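Rhamnogalacturonan endolyase YesW (Bacillus subtilis, PDB 2ZUX) cleaves the rhamnogalacturonan backbone of plant cell-wall pectin by endo-type elimination, as a secreted, calcium- or manganese-dependent polysaccharide lyase of family 11. Local coordinates at residues E108-S118 against L130-N138; W164-I172 against V194-G205. All coordinates share one frame; numbering follows the deposited sequence.

Contact 1 (E108-S118 against L130-N138); sequences ESYTYSANDAS and LILKWDPSN. With CA (calcium ion), chain D; RAM (alpha-L-rhamnopyranose), chain N.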
# COMPACT_ATOMS: atom_id res chain seq x y z
N GLU A 108 -30.64 12.97 -1.74
CA GLU A 108 -29.69 12.89 -0.63
C GLU A 108 -28.44 13.72 -0.91
O GLU A 108 -27.79 13.53 -1.94
CB GLU A 108 -29.31 11.44 -0.35
CG GLU A 108 -28.35 11.28 0.81
CD GLU A 108 -27.76 9.88 0.91
OE1 GLU A 108 -27.44 9.29 -0.15
OE2 GLU A 108 -27.61 9.39 2.04
N SER A 109 -28.12 14.63 -0.00
CA SER A 109 -26.89 15.41 -0.09
C SER A 109 -25.69 14.59 0.37
O SER A 109 -25.81 13.72 1.22
CB SER A 109 -27.01 16.69 0.74
OG SER A 109 -27.09 16.39 2.12
N TYR A 110 -24.54 14.89 -0.21
CA TYR A 110 -23.28 14.29 0.23
C TYR A 110 -22.14 15.26 0.04
O TYR A 110 -22.20 16.16 -0.81
CB TYR A 110 -22.99 12.98 -0.53
CG TYR A 110 -22.95 13.15 -2.02
CD1 TYR A 110 -21.76 13.49 -2.68
CD2 TYR A 110 -24.10 12.99 -2.78
CE1 TYR A 110 -21.74 13.66 -4.06
CE2 TYR A 110 -24.09 13.15 -4.14
CZ TYR A 110 -22.92 13.49 -4.78
OH TYR A 110 -22.96 13.64 -6.14
N THR A 111 -21.09 15.05 0.82
CA THR A 111 -19.87 15.84 0.72
C THR A 111 -18.69 14.89 0.56
O THR A 111 -18.85 13.67 0.68
CB THR A 111 -19.65 16.71 1.98
OG1 THR A 111 -19.67 15.88 3.14
CG2 THR A 111 -20.74 17.78 2.10
N TYR A 112 -17.52 15.45 0.29
CA TYR A 112 -16.33 14.64 0.05
C TYR A 112 -15.29 14.74 1.15
O TYR A 112 -15.11 15.80 1.75
CB TYR A 112 -15.69 15.05 -1.27
CG TYR A 112 -16.44 14.50 -2.45
CD1 TYR A 112 -17.36 15.28 -3.15
CD2 TYR A 112 -16.25 13.18 -2.86
CE1 TYR A 112 -18.06 14.76 -4.24
CE2 TYR A 112 -16.95 12.65 -3.93
CZ TYR A 112 -17.85 13.44 -4.62
OH TYR A 112 -18.54 12.93 -5.69
N SER A 113 -14.60 13.63 1.39
CA SER A 113 -13.43 13.63 2.25
C SER A 113 -12.30 12.90 1.54
O SER A 113 -12.53 11.98 0.73
CB SER A 113 -13.73 12.98 3.60
OG SER A 113 -14.14 11.63 3.45
N ALA A 114 -11.08 13.35 1.81
CA ALA A 114 -9.88 12.71 1.26
C ALA A 114 -9.79 11.31 1.85
O ALA A 114 -10.02 11.12 3.04
CB ALA A 114 -8.67 13.53 1.61
N ASN A 115 -9.48 10.32 1.02
CA ASN A 115 -9.52 8.93 1.46
C ASN A 115 -8.19 8.25 1.10
O ASN A 115 -7.13 8.85 1.29
CB ASN A 115 -10.78 8.26 0.87
CG ASN A 115 -11.18 6.99 1.60
OD1 ASN A 115 -11.87 7.02 2.65
ND2 ASN A 115 -10.82 5.87 1.03
N ASP A 116 -8.23 7.02 0.58
CA ASP A 116 -7.01 6.25 0.29
C ASP A 116 -6.17 6.92 -0.77
O ASP A 116 -6.70 7.46 -1.74
CB ASP A 116 -7.38 4.86 -0.23
CG ASP A 116 -8.20 4.04 0.75
OD1 ASP A 116 -8.05 4.20 1.98
OD2 ASP A 116 -8.96 3.18 0.24
N ALA A 117 -4.86 6.81 -0.62
CA ALA A 117 -3.93 7.26 -1.64
C ALA A 117 -2.97 6.17 -2.08
O ALA A 117 -2.85 5.12 -1.45
CB ALA A 117 -3.15 8.51 -1.18
N SER A 118 -2.29 6.45 -3.19
CA SER A 118 -1.14 5.70 -3.62
C SER A 118 -0.08 6.69 -4.08
O SER A 118 -0.32 7.91 -4.03
CB SER A 118 -1.51 4.74 -4.75
OG SER A 118 -0.42 3.89 -5.06
N LEU A 130 1.33 12.11 -5.31
CA LEU A 130 0.25 11.45 -4.58
C LEU A 130 -0.97 11.30 -5.48
O LEU A 130 -1.42 12.27 -6.09
CB LEU A 130 -0.11 12.26 -3.34
CG LEU A 130 0.85 12.08 -2.18
CD1 LEU A 130 0.80 13.27 -1.23
CD2 LEU A 130 0.59 10.76 -1.44
N ILE A 131 -1.50 10.08 -5.55
CA ILE A 131 -2.74 9.80 -6.27
C ILE A 131 -3.79 9.55 -5.20
O ILE A 131 -3.69 8.58 -4.44
CB ILE A 131 -2.59 8.57 -7.22
CG1 ILE A 131 -1.38 8.72 -8.17
CG2 ILE A 131 -3.89 8.32 -8.00
CD1 ILE A 131 -1.40 9.95 -9.06
N LEU A 132 -4.78 10.44 -5.13
CA LEU A 132 -5.75 10.45 -4.04
C LEU A 132 -7.16 10.11 -4.47
O LEU A 132 -7.67 10.67 -5.45
CB LEU A 132 -5.76 11.84 -3.40
CG LEU A 132 -6.76 12.08 -2.26
CD1 LEU A 132 -6.36 11.29 -1.03
CD2 LEU A 132 -6.84 13.57 -1.94
N LYS A 133 -7.79 9.21 -3.73
CA LYS A 133 -9.20 8.89 -3.93
C LYS A 133 -10.03 9.73 -2.97
O LYS A 133 -9.75 9.76 -1.76
CB LYS A 133 -9.45 7.40 -3.71
CG LYS A 133 -10.91 6.95 -3.93
CD LYS A 133 -11.10 5.45 -3.67
CE LYS A 133 -11.07 5.16 -2.18
NZ LYS A 133 -11.12 3.69 -1.87
N TRP A 134 -11.04 10.41 -3.51
CA TRP A 134 -12.03 11.12 -2.71
C TRP A 134 -13.22 10.20 -2.45
O TRP A 134 -13.62 9.41 -3.32
CB TRP A 134 -12.52 12.36 -3.46
CG TRP A 134 -11.49 13.43 -3.56
CD1 TRP A 134 -10.64 13.66 -4.61
CD2 TRP A 134 -11.20 14.43 -2.57
NE1 TRP A 134 -9.84 14.75 -4.33
CE2 TRP A 134 -10.15 15.23 -3.09
CE3 TRP A 134 -11.71 14.72 -1.30
CZ2 TRP A 134 -9.62 16.32 -2.37
CZ3 TRP A 134 -11.18 15.79 -0.59
CH2 TRP A 134 -10.14 16.57 -1.13
N ASP A 135 -13.80 10.29 -1.25
CA ASP A 135 -14.93 9.45 -0.89
C ASP A 135 -16.14 10.32 -0.58
O ASP A 135 -16.07 11.21 0.28
CB ASP A 135 -14.60 8.58 0.32
CG ASP A 135 -15.56 7.42 0.48
OD1 ASP A 135 -15.73 6.64 -0.48
OD2 ASP A 135 -16.14 7.29 1.58
N PRO A 136 -17.27 10.05 -1.25
CA PRO A 136 -18.49 10.78 -0.90
C PRO A 136 -19.03 10.23 0.42
O PRO A 136 -18.84 9.05 0.74
CB PRO A 136 -19.45 10.44 -2.04
CG PRO A 136 -19.02 9.07 -2.48
CD PRO A 136 -17.51 9.08 -2.33
N SER A 137 -19.70 11.09 1.18
CA SER A 137 -20.16 10.74 2.53
C SER A 137 -21.26 9.68 2.55
O SER A 137 -21.64 9.20 3.62
CB SER A 137 -20.61 12.00 3.26
OG SER A 137 -21.62 12.67 2.54
N ASN A 138 -21.78 9.33 1.38
CA ASN A 138 -22.76 8.26 1.26
C ASN A 138 -22.20 6.99 0.60
O ASN A 138 -22.96 6.18 0.09
CB ASN A 138 -24.01 8.74 0.52
CG ASN A 138 -23.71 9.26 -0.88
OD1 ASN A 138 -22.56 9.25 -1.33
ND2 ASN A 138 -24.75 9.74 -1.56
CA CA D . -9.32 0.95 0.92
C1 RAM N . -16.84 6.37 6.79
C2 RAM N . -16.34 6.39 5.33
C3 RAM N . -15.31 7.48 5.04
C4 RAM N . -14.29 7.55 6.17
C5 RAM N . -15.03 7.88 7.45
C6 RAM N . -14.08 8.06 8.62
O1 RAM N . -18.04 7.10 6.90
O2 RAM N . -15.81 5.12 5.01
O3 RAM N . -14.69 7.26 3.80
O4 RAM N . -13.22 8.44 5.91
O5 RAM N . -15.91 6.82 7.78
O HOH W 1 -24.20 11.75 2.62
O HOH W 2 -21.99 15.44 4.46
O HOH W 3 -16.84 11.74 2.86
O HOH W 4 -12.35 3.66 0.61
O HOH W 5 -11.25 1.60 2.01
O HOH W 6 -10.66 0.80 -1.05

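Contact 2 (W164-I172 against V194-G205); sequences WRINLGKNI and VAMKTADGTKDG. With RAM (alpha-L-rhamnopyranose), chain P; RAM (alpha-L-rhamnopyranose), chain O.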
# COMPACT_ATOMS: atom_id res chain seq x y z
N TRP A 164 -4.47 16.67 -12.24
CA TRP A 164 -5.72 16.27 -12.87
C TRP A 164 -6.69 15.67 -11.88
O TRP A 164 -6.32 15.34 -10.75
CB TRP A 164 -5.47 15.26 -14.00
CG TRP A 164 -4.55 14.11 -13.66
CD1 TRP A 164 -3.23 14.01 -13.98
CD2 TRP A 164 -4.89 12.88 -12.99
NE1 TRP A 164 -2.72 12.81 -13.55
CE2 TRP A 164 -3.71 12.10 -12.94
CE3 TRP A 164 -6.06 12.38 -12.41
CZ2 TRP A 164 -3.68 10.84 -12.33
CZ3 TRP A 164 -6.02 11.12 -11.80
CH2 TRP A 164 -4.83 10.37 -11.78
N ARG A 165 -7.93 15.55 -12.35
CA ARG A 165 -8.98 14.80 -11.67
C ARG A 165 -9.67 13.90 -12.68
O ARG A 165 -10.03 14.34 -13.78
CB ARG A 165 -10.02 15.75 -11.05
CG ARG A 165 -11.32 15.07 -10.56
CD ARG A 165 -12.15 15.98 -9.67
NE ARG A 165 -11.34 16.40 -8.53
CZ ARG A 165 -11.56 17.48 -7.78
NH1 ARG A 165 -12.60 18.28 -8.02
NH2 ARG A 165 -10.74 17.75 -6.78
N ILE A 166 -9.84 12.63 -12.30
CA ILE A 166 -10.67 11.68 -13.03
C ILE A 166 -11.96 11.52 -12.24
O ILE A 166 -11.93 11.34 -11.02
CB ILE A 166 -9.95 10.31 -13.16
CG1 ILE A 166 -8.75 10.44 -14.09
CG2 ILE A 166 -10.92 9.20 -13.63
CD1 ILE A 166 -7.86 9.21 -14.13
N ASN A 167 -13.09 11.59 -12.94
CA ASN A 167 -14.38 11.35 -12.32
C ASN A 167 -14.91 10.01 -12.83
O ASN A 167 -15.23 9.88 -14.01
CB ASN A 167 -15.36 12.48 -12.65
CG ASN A 167 -16.70 12.29 -11.96
OD1 ASN A 167 -17.10 11.17 -11.66
ND2 ASN A 167 -17.40 13.39 -11.70
N LEU A 168 -14.99 9.01 -11.96
CA LEU A 168 -15.35 7.67 -12.43
C LEU A 168 -16.81 7.58 -12.89
O LEU A 168 -17.16 6.70 -13.66
CB LEU A 168 -15.01 6.61 -11.39
CG LEU A 168 -13.51 6.32 -11.31
CD1 LEU A 168 -13.15 5.66 -10.01
CD2 LEU A 168 -13.05 5.44 -12.48
N GLY A 169 -17.64 8.51 -12.41
CA GLY A 169 -18.98 8.71 -12.95
C GLY A 169 -20.03 7.82 -12.31
O GLY A 169 -19.75 7.00 -11.43
N LYS A 170 -21.27 7.97 -12.78
CA LYS A 170 -22.43 7.35 -12.15
C LYS A 170 -22.44 5.82 -12.21
O LYS A 170 -23.18 5.19 -11.45
CB LYS A 170 -23.72 7.88 -12.77
CG LYS A 170 -23.90 7.52 -14.24
CD LYS A 170 -25.22 8.00 -14.82
CE LYS A 170 -25.36 9.52 -14.77
NZ LYS A 170 -24.38 10.20 -15.66
N ASN A 171 -21.66 5.23 -13.11
CA ASN A 171 -21.67 3.78 -13.27
C ASN A 171 -20.58 3.05 -12.48
O ASN A 171 -20.40 1.85 -12.65
CB ASN A 171 -21.67 3.38 -14.74
CG ASN A 171 -22.89 3.89 -15.47
OD1 ASN A 171 -22.78 4.54 -16.51
ND2 ASN A 171 -24.07 3.62 -14.92
N ILE A 172 -19.91 3.78 -11.60
CA ILE A 172 -18.97 3.18 -10.66
C ILE A 172 -19.41 3.56 -9.26
O ILE A 172 -19.30 4.73 -8.85
CB ILE A 172 -17.50 3.66 -10.93
CG1 ILE A 172 -16.99 3.17 -12.29
CG2 ILE A 172 -16.58 3.22 -9.78
CD1 ILE A 172 -16.88 1.65 -12.46
N VAL A 194 -1.84 5.06 -14.17
CA VAL A 194 -2.87 4.73 -13.20
C VAL A 194 -3.90 3.83 -13.88
O VAL A 194 -4.43 4.19 -14.93
CB VAL A 194 -3.55 6.01 -12.64
CG1 VAL A 194 -4.58 5.65 -11.58
CG2 VAL A 194 -2.52 6.99 -12.06
N ALA A 195 -4.17 2.67 -13.30
CA ALA A 195 -5.10 1.71 -13.90
C ALA A 195 -6.19 1.36 -12.92
O ALA A 195 -5.93 1.15 -11.74
CB ALA A 195 -4.37 0.45 -14.34
N MET A 196 -7.42 1.27 -13.43
CA MET A 196 -8.56 0.89 -12.58
C MET A 196 -9.74 0.53 -13.45
O MET A 196 -9.76 0.81 -14.66
CB MET A 196 -8.93 2.03 -11.62
CG MET A 196 -9.46 3.28 -12.31
SD MET A 196 -9.43 4.69 -11.19
CE MET A 196 -7.78 5.23 -11.49
N LYS A 197 -10.74 -0.07 -12.82
CA LYS A 197 -12.01 -0.38 -13.47
C LYS A 197 -12.80 0.91 -13.70
O LYS A 197 -12.88 1.76 -12.82
CB LYS A 197 -12.79 -1.36 -12.58
CG LYS A 197 -14.09 -1.86 -13.17
CD LYS A 197 -14.59 -3.02 -12.31
CE LYS A 197 -15.85 -3.67 -12.86
NZ LYS A 197 -17.04 -2.80 -12.69
N THR A 198 -13.34 1.04 -14.91
CA THR A 198 -14.06 2.23 -15.34
C THR A 198 -15.36 1.79 -16.00
O THR A 198 -15.64 0.59 -16.12
CB THR A 198 -13.22 3.05 -16.33
OG1 THR A 198 -12.93 2.23 -17.47
CG2 THR A 198 -11.91 3.52 -15.69
N ALA A 199 -16.16 2.75 -16.44
CA ALA A 199 -17.45 2.44 -17.03
C ALA A 199 -17.83 3.51 -18.03
O ALA A 199 -17.16 4.54 -18.16
CB ALA A 199 -18.51 2.32 -15.95
N ASP A 200 -18.93 3.29 -18.74
CA ASP A 200 -19.53 4.35 -19.54
C ASP A 200 -19.72 5.54 -18.62
O ASP A 200 -20.21 5.41 -17.49
CB ASP A 200 -20.90 3.91 -20.06
CG ASP A 200 -20.81 2.80 -21.08
OD1 ASP A 200 -19.99 2.92 -22.01
OD2 ASP A 200 -21.56 1.82 -20.93
N GLY A 201 -19.31 6.72 -19.08
CA GLY A 201 -19.49 7.91 -18.28
C GLY A 201 -18.29 8.30 -17.43
O GLY A 201 -18.27 9.38 -16.88
N THR A 202 -17.31 7.41 -17.30
CA THR A 202 -16.06 7.79 -16.65
C THR A 202 -15.43 8.91 -17.47
O THR A 202 -15.37 8.82 -18.69
CB THR A 202 -15.10 6.59 -16.56
OG1 THR A 202 -15.65 5.61 -15.66
CG2 THR A 202 -13.71 7.03 -16.06
N LYS A 203 -14.99 9.97 -16.79
CA LYS A 203 -14.39 11.13 -17.45
C LYS A 203 -12.91 11.20 -17.09
O LYS A 203 -12.55 11.26 -15.90
CB LYS A 203 -15.13 12.40 -17.03
CG LYS A 203 -14.76 13.64 -17.82
CD LYS A 203 -15.79 14.77 -17.67
CE LYS A 203 -15.96 15.21 -16.22
NZ LYS A 203 -14.76 15.89 -15.65
N ASP A 204 -12.06 11.21 -18.10
CA ASP A 204 -10.62 11.22 -17.86
C ASP A 204 -10.14 12.61 -17.44
O ASP A 204 -10.94 13.56 -17.35
CB ASP A 204 -9.83 10.58 -19.03
CG ASP A 204 -9.60 11.52 -20.23
OD1 ASP A 204 -9.91 12.72 -20.18
OD2 ASP A 204 -9.07 11.00 -21.23
N GLY A 205 -8.84 12.72 -17.15
CA GLY A 205 -8.29 13.96 -16.63
C GLY A 205 -8.31 15.12 -17.60
O GLY A 205 -8.11 16.26 -17.19
C1 RAM P . -22.04 13.30 -19.13
C2 RAM P . -21.91 12.09 -18.21
C3 RAM P . -20.51 12.03 -17.61
C4 RAM P . -20.17 13.35 -16.91
C5 RAM P . -20.37 14.51 -17.88
C6 RAM P . -20.16 15.87 -17.21
O1 RAM P . -21.22 13.13 -20.27
O2 RAM P . -22.88 12.19 -17.19
O3 RAM P . -20.38 10.96 -16.70
O4 RAM P . -18.84 13.30 -16.47
O5 RAM P . -21.68 14.49 -18.44
C1 RAM O . -23.09 12.30 -11.24
C2 RAM O . -24.19 12.90 -12.12
C3 RAM O . -25.51 12.17 -11.87
C4 RAM O . -25.84 12.10 -10.38
C5 RAM O . -24.66 11.49 -9.61
C6 RAM O . -24.90 11.47 -8.10
O1 RAM O . -22.75 11.01 -11.71
O2 RAM O . -24.33 14.27 -11.81
O3 RAM O . -26.56 12.83 -12.55
O4 RAM O . -27.02 11.35 -10.19
O5 RAM O . -23.49 12.25 -9.88
O HOH W 7 -8.36 17.26 -14.68
O HOH W 8 -12.51 14.20 -15.01
O HOH W 9 -17.86 11.35 -14.76
O HOH W 10 -19.52 5.96 -14.85

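Contact 1 (E108-S118 against L130-N138)
P136, W134 and L132 pack with Y112, A114 and A117 on one face of an antiparallel β-hairpin, made by strands 109-120 and 129-136 within a blade of the β-propeller. This is the tight, buried side. A114 CB lies over one face of the W134 indole, 4.0 Å from CZ3, and Y112 CE2 is 3.8 Å from P136 CB. W134 NE1 bonds to D154 and Y112 OH to D150, which anchors both rings.

The register slips by one residue between A114 and A117, a β bulge: K133 O accepts from N115 N, whereas K133 N donates to D116 O. K133 NZ forms a salt bridge with D116 OD2 at 3.1 Å, from above the carboxylate plane (39° out of it), and the same oxygen binds calcium at 2.4 Å, so both probably stabilise its negative charge. N555, A557 and N559 contribute to the metal site.

Toward 108-111 the contact is looser and wetter. S137 OG accepts from T111 N and meets a water donating to S109 O, while the T111 and S137 side chains are exposed. More firmly held is N138, whose CG sits between its backbone N and carbonyl carbon (chi1 59°), turning OD1 to G149 N and ND2 to E108 OE1 (3.1 Å, 167° at the hydrogen); OE1 lies in the amide plane but is met from above its carboxylate. With an alanine in place of N138, E108 OE1 and G149 N would probably each lose a partner.

S113 and D135 occupy the opposite, sugar-bearing face. One water donates to both S113 OG and D135 O. In the substrate site N115 OD1 lies 3.1 Å from rhamnose O3, which donates to D135 OD2 at 2.7 Å; S139 OG also bonds this OD2.

Contact 2 (W164-I172 against V194-G205)
The W164 indole meets V194 at its edge, near the ring plane, with CZ2 4.0 Å from V194 CG2; across this contact it is approached at the rim rather than stacked. With CG between the backbone N and the carbonyl carbon (chi1 47°), the six-membered ring is the part that reaches V194, and NE1 donates to G236 O. I131, I153 and A155 also touch the W164 side chain. Over its CB passes G205 CA, which also makes a CA-H...O contact to R165 O. The R165 guanidinium leads the other way, to D154 and D97.

Further along, N167 and K203 form a single antiparallel bridge. K203 N donates to N167 O almost straight (2.8 Å, 177° at the hydrogen), and N167 N returns a bond to K203 O. Next along the chain, L168 CD2 lies among M196 SD (3.9 Å), T198 CG2 and K197 O, joining segment 164-172 to strand 193-198.

The tip is shaped by two turns, type I from G169 to I172 and type II from A199 to T202. A199 N donates to T202 OG1, which lies 2.7 Å from L168 O. G169 has a steric reason to be glycine: a CB there would fall 2.7 Å from G201 O. One water ties L168 O, N171 N and D200 O together.

G201 O accepts from O3 of a rhamnose at 2.6 Å, and K170 NZ lies 2.9 Å from O2 of the same sugar, while K170 CB touches a second rhamnose. Paired turns at the rim of neighbouring propeller blades hold two rhamnoses here, and such sites, remote from the active centre, possibly serve as a carbohydrate-binding region.

In the fold
From the N terminus, the chain runs through strand 109-120 and a calcium site built from D121 to E129, at the turn into strand 129-136, along which it returns, closing contact 1. It continues through strands 152-156 and 162-167 of the same sheet. A second calcium site, from D185 to E193, leads into strand 193-198, and contact 2 closes when 194-205 folds against 164-172. The two are in series, neither nested nor crossed. Contact 1 lies within one sheet; contact 2 joins that sheet's outermost strand to the next. They meet where I131 CD1 packs on W164 CZ2 (4.1 Å), and Y110 and K170 line one rhamnose pocket.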